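Local coordinates for probable GTP-binding protein EngB (Pyrococcus horikoshii, PDB 2CXX), which probably binds GTP with magnesium as an EngB-family GTPase and is thought to be needed for normal cell division and septation, at residues K131-K136 with P162-F167. Residues are numbered along the deposited sequence; the frame is centred on the assembly and turned at random.
Sequences KLDKIK and PISAKF. With GDP (guanosine-5'-diphosphate), chain D.
Asp133 and Ser164 meet at the guanine of GDP, where the NKxD and SAK motifs of the P-loop GTPase fold read the base. The Asp133 carboxylate grips its edge with both oxygens: OD1 accepts from GDP N1 at 2.7 Å, almost straight at 174°, and OD2 from GDP N2. Ser164 OG lies 3.0 Å from Asp133 OD1 and 3.1 Å from GDP O6, with one proton that either could take. The same OG accepts from Phe167 N in an ST motif, which ties the serine to the turn, while Lys166 N donates to GDP O6 at 3.2 Å.

Lys131 and Lys166 sandwich the base. Lys131, extended beyond CG (chi3 -178°), runs its methylenes over one face to the ribose, and its NZ forms a salt bridge with Asp91 and a hydrogen bond to Asn11 O; Lys166 CB covers the opposite face, 3.4 Å from GDP C6. Shortening Lys131 to an alanine would probably uncover that face of the guanine and leave Asp91 without its charged mate.

Beyond the O6 edge of the base, Leu132 N donates to Ile163 O (3.0 Å), joining the loops that follow strands 125-130 and 160-162. Farther out, beside Val138 of helix 138-149, Leu132 CD2 rests 4.0 Å from Pro162 CB.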
ATOM      1  N   LYS A 131      -7.629   6.870   5.336  1.00 11.46           N
ATOM      2  CA  LYS A 131      -8.067   7.546   6.574  1.00 11.85           C
ATOM      3  C   LYS A 131      -8.258   9.028   6.320  1.00 14.59           C
ATOM      4  O   LYS A 131      -8.018   9.888   7.174  1.00 12.63           O
ATOM      5  CB  LYS A 131      -7.090   7.319   7.720  1.00 11.96           C
ATOM      6  CG  LYS A 131      -6.813   5.789   7.931  1.00 12.27           C
ATOM      7  CD  LYS A 131      -6.215   5.506   9.307  1.00 10.85           C
ATOM      8  CE  LYS A 131      -5.875   3.997   9.546  1.00 13.15           C
ATOM      9  NZ  LYS A 131      -5.043   3.873  10.809  1.00 13.40           N
ATOM     10  N   LEU A 132      -8.750   9.318   5.129  1.00 15.13           N
ATOM     11  CA  LEU A 132      -8.950  10.704   4.771  1.00 16.19           C
ATOM     12  C   LEU A 132      -9.815  11.477   5.779  1.00 16.14           C
ATOM     13  O   LEU A 132      -9.662  12.705   5.980  1.00 15.88           O
ATOM     14  CB  LEU A 132      -9.600  10.740   3.395  1.00 17.17           C
ATOM     15  CG  LEU A 132      -9.977  12.088   2.816  1.00 18.35           C
ATOM     16  CD1 LEU A 132      -8.755  13.013   2.869  1.00 20.30           C
ATOM     17  CD2 LEU A 132     -10.468  11.876   1.373  1.00 18.59           C
ATOM     18  N   ASP A 133     -10.724  10.746   6.422  1.00 17.98           N
ATOM     19  CA  ASP A 133     -11.624  11.335   7.398  1.00 18.20           C
ATOM     20  C   ASP A 133     -10.891  11.890   8.640  1.00 18.53           C
ATOM     21  O   ASP A 133     -11.461  12.656   9.417  1.00 19.58           O
ATOM     22  CB  ASP A 133     -12.667  10.268   7.780  1.00 18.62           C
ATOM     23  CG  ASP A 133     -12.033   8.980   8.260  1.00 19.71           C
ATOM     24  OD1 ASP A 133     -11.458   8.240   7.430  1.00 18.48           O
ATOM     25  OD2 ASP A 133     -12.132   8.694   9.470  1.00 17.19           O
ATOM     26  N   LYS A 134      -9.618  11.560   8.806  1.00 17.04           N
ATOM     27  CA  LYS A 134      -8.828  12.024   9.954  1.00 16.85           C
ATOM     28  C   LYS A 134      -7.867  13.136   9.530  1.00 17.11           C
ATOM     29  O   LYS A 134      -7.142  13.691  10.368  1.00 18.11           O
ATOM     30  CB  LYS A 134      -7.958  10.852  10.486  1.00 16.62           C
ATOM     31  CG  LYS A 134      -8.708   9.542  10.819  1.00 14.73           C
ATOM     32  CD  LYS A 134      -7.765   8.424  11.357  1.00 17.50           C
ATOM     33  CE  LYS A 134      -7.278   8.698  12.750  1.00 15.54           C
ATOM     34  NZ  LYS A 134      -6.154   7.735  13.179  1.00 15.49           N
ATOM     35  N   ILE A 135      -7.817  13.417   8.225  1.00 17.04           N
ATOM     36  CA  ILE A 135      -6.854  14.377   7.683  1.00 18.77           C
ATOM     37  C   ILE A 135      -7.423  15.754   7.429  1.00 18.95           C
ATOM     38  O   ILE A 135      -8.277  15.918   6.588  1.00 18.19           O
ATOM     39  CB  ILE A 135      -6.253  13.842   6.328  1.00 17.86           C
ATOM     40  CG1 ILE A 135      -5.761  12.383   6.542  1.00 18.56           C
ATOM     41  CG2 ILE A 135      -5.141  14.776   5.863  1.00 17.75           C
ATOM     42  CD1 ILE A 135      -5.335  11.663   5.309  1.00 17.00           C
ATOM     43  N   LYS A 136      -6.915  16.740   8.163  1.00 21.53           N
ATOM     44  CA  LYS A 136      -7.365  18.120   8.013  1.00 22.26           C
ATOM     45  C   LYS A 136      -6.861  18.801   6.743  1.00 22.10           C
ATOM     46  O   LYS A 136      -7.593  19.595   6.189  1.00 20.90           O
ATOM     47  CB  LYS A 136      -6.969  18.973   9.220  1.00 25.84           C
ATOM     48  CG  LYS A 136      -5.674  19.724   9.033  1.00 29.65           C
ATOM     49  CD  LYS A 136      -5.810  21.228   9.400  1.00 32.14           C
ATOM     50  CE  LYS A 136      -5.121  22.153   8.390  1.00 32.25           C
ATOM     51  NZ  LYS A 136      -6.037  22.592   7.261  1.00 33.32           N
ATOM     52  N   PRO A 162      -6.503   9.974  -2.440  1.00 13.76           N
ATOM     53  CA  PRO A 162      -6.997   9.906  -1.063  1.00 13.45           C
ATOM     54  C   PRO A 162      -8.365   9.191  -0.977  1.00 13.13           C
ATOM     55  O   PRO A 162      -9.269   9.376  -1.807  1.00 14.50           O
ATOM     56  CB  PRO A 162      -7.033  11.372  -0.640  1.00 15.89           C
ATOM     57  CG  PRO A 162      -7.264  12.108  -1.912  1.00 14.65           C
ATOM     58  CD  PRO A 162      -6.536  11.350  -2.983  1.00 14.07           C
ATOM     59  N   ILE A 163      -8.514   8.334   0.037  1.00 13.82           N
ATOM     60  CA  ILE A 163      -9.773   7.585   0.215  1.00 12.72           C
ATOM     61  C   ILE A 163     -10.068   7.426   1.718  1.00 13.15           C
ATOM     62  O   ILE A 163      -9.223   7.730   2.572  1.00 11.69           O
ATOM     63  CB  ILE A 163      -9.623   6.117  -0.327  1.00 12.86           C
ATOM     64  CG1 ILE A 163      -8.364   5.508   0.320  1.00 14.40           C
ATOM     65  CG2 ILE A 163      -9.354   6.082  -1.850  1.00 13.12           C
ATOM     66  CD1 ILE A 163      -8.200   4.039   0.112  1.00 13.93           C
ATOM     67  N   SER A 164     -11.288   6.987   2.020  1.00 13.56           N
ATOM     68  CA  SER A 164     -11.599   6.525   3.378  1.00 13.68           C
ATOM     69  C   SER A 164     -12.178   5.128   3.170  1.00 14.25           C
ATOM     70  O   SER A 164     -13.307   4.996   2.737  1.00 13.50           O
ATOM     71  CB  SER A 164     -12.645   7.348   4.131  1.00 14.27           C
ATOM     72  OG  SER A 164     -12.961   6.666   5.350  1.00 13.67           O
ATOM     73  N   ALA A 165     -11.385   4.089   3.460  1.00 12.56           N
ATOM     74  CA  ALA A 165     -11.836   2.722   3.334  1.00 13.40           C
ATOM     75  C   ALA A 165     -12.955   2.475   4.356  1.00 13.23           C
ATOM     76  O   ALA A 165     -13.833   1.597   4.133  1.00 14.10           O
ATOM     77  CB  ALA A 165     -10.669   1.735   3.611  1.00 13.57           C
ATOM     78  N   LYS A 166     -12.913   3.228   5.449  1.00 13.93           N
ATOM     79  CA  LYS A 166     -13.909   3.071   6.497  1.00 16.84           C
ATOM     80  C   LYS A 166     -15.280   3.505   6.042  1.00 18.15           C
ATOM     81  O   LYS A 166     -16.221   2.758   6.203  1.00 17.87           O
ATOM     82  CB  LYS A 166     -13.561   3.874   7.749  1.00 17.98           C
ATOM     83  CG  LYS A 166     -14.675   3.896   8.824  1.00 19.34           C
ATOM     84  CD  LYS A 166     -14.119   4.358  10.150  1.00 21.19           C
ATOM     85  CE  LYS A 166     -15.036   3.944  11.350  1.00 23.00           C
ATOM     86  NZ  LYS A 166     -14.362   4.229  12.663  1.00 25.08           N
ATOM     87  N   PHE A 167     -15.367   4.722   5.522  1.00 18.28           N
ATOM     88  CA  PHE A 167     -16.650   5.270   5.093  1.00 21.76           C
ATOM     89  C   PHE A 167     -16.957   5.150   3.618  1.00 22.76           C
ATOM     90  O   PHE A 167     -18.093   5.377   3.183  1.00 23.64           O
ATOM     91  CB  PHE A 167     -16.730   6.723   5.524  1.00 22.01           C
ATOM     92  CG  PHE A 167     -16.665   6.900   6.990  1.00 23.38           C
ATOM     93  CD1 PHE A 167     -15.456   7.132   7.613  1.00 22.92           C
ATOM     94  CD2 PHE A 167     -17.813   6.807   7.765  1.00 24.11           C
ATOM     95  CE1 PHE A 167     -15.369   7.283   8.992  1.00 24.88           C
ATOM     96  CE2 PHE A 167     -17.746   6.952   9.149  1.00 24.80           C
ATOM     97  CZ  PHE A 167     -16.520   7.195   9.768  1.00 23.11           C
TER
HETATM   98  PB  GDP D1401      -4.496  -3.452   8.016  1.00 11.40           P
HETATM   99  O1B GDP D1401      -3.690  -3.926   9.178  1.00 11.82           O
HETATM  100  O2B GDP D1401      -3.709  -2.348   7.203  1.00 11.08           O
HETATM  101  O3B GDP D1401      -5.269  -4.483   7.221  1.00 10.03           O
HETATM  102  O3A GDP D1401      -5.649  -2.582   8.677  1.00 11.92           O
HETATM  103  PA  GDP D1401      -7.212  -2.723   8.972  1.00 12.53           P
HETATM  104  O1A GDP D1401      -7.964  -2.747   7.700  1.00 10.79           O
HETATM  105  O2A GDP D1401      -7.491  -3.999   9.848  1.00 12.51           O
HETATM  106  O5' GDP D1401      -7.597  -1.328   9.663  1.00 12.75           O
HETATM  107  C5' GDP D1401      -6.839  -1.105  10.814  1.00 12.14           C
HETATM  108  C4' GDP D1401      -7.528  -0.057  11.696  1.00 12.12           C
HETATM  109  O4' GDP D1401      -7.745   1.201  10.917  1.00 13.55           O
HETATM  110  C3' GDP D1401      -8.903  -0.376  12.176  1.00 14.50           C
HETATM  111  O3' GDP D1401      -9.367  -0.165  13.516  1.00 16.67           O
HETATM  112  C2' GDP D1401      -9.830   0.119  11.045  1.00 14.18           C
HETATM  113  O2' GDP D1401     -11.167   0.417  11.600  1.00 17.69           O
HETATM  114  C1' GDP D1401      -9.188   1.495  10.841  1.00 12.40           C
HETATM  115  N9  GDP D1401      -9.436   2.095   9.523  1.00 13.37           N
HETATM  116  C8  GDP D1401      -9.299   1.506   8.246  1.00 14.21           C
HETATM  117  N7  GDP D1401      -9.591   2.368   7.334  1.00 11.33           N
HETATM  118  C5  GDP D1401      -9.934   3.553   7.930  1.00 12.38           C
HETATM  119  C6  GDP D1401     -10.337   4.843   7.468  1.00 15.03           C
HETATM  120  O6  GDP D1401     -10.458   5.089   6.309  1.00 15.24           O
HETATM  121  N1  GDP D1401     -10.599   5.843   8.399  1.00 14.83           N
HETATM  122  C2  GDP D1401     -10.483   5.598   9.738  1.00 15.90           C
HETATM  123  N2  GDP D1401     -10.762   6.619  10.618  1.00 13.48           N
HETATM  124  N3  GDP D1401     -10.113   4.411  10.194  1.00 14.43           N
HETATM  125  C4  GDP D1401      -9.833   3.374   9.326  1.00 13.24           C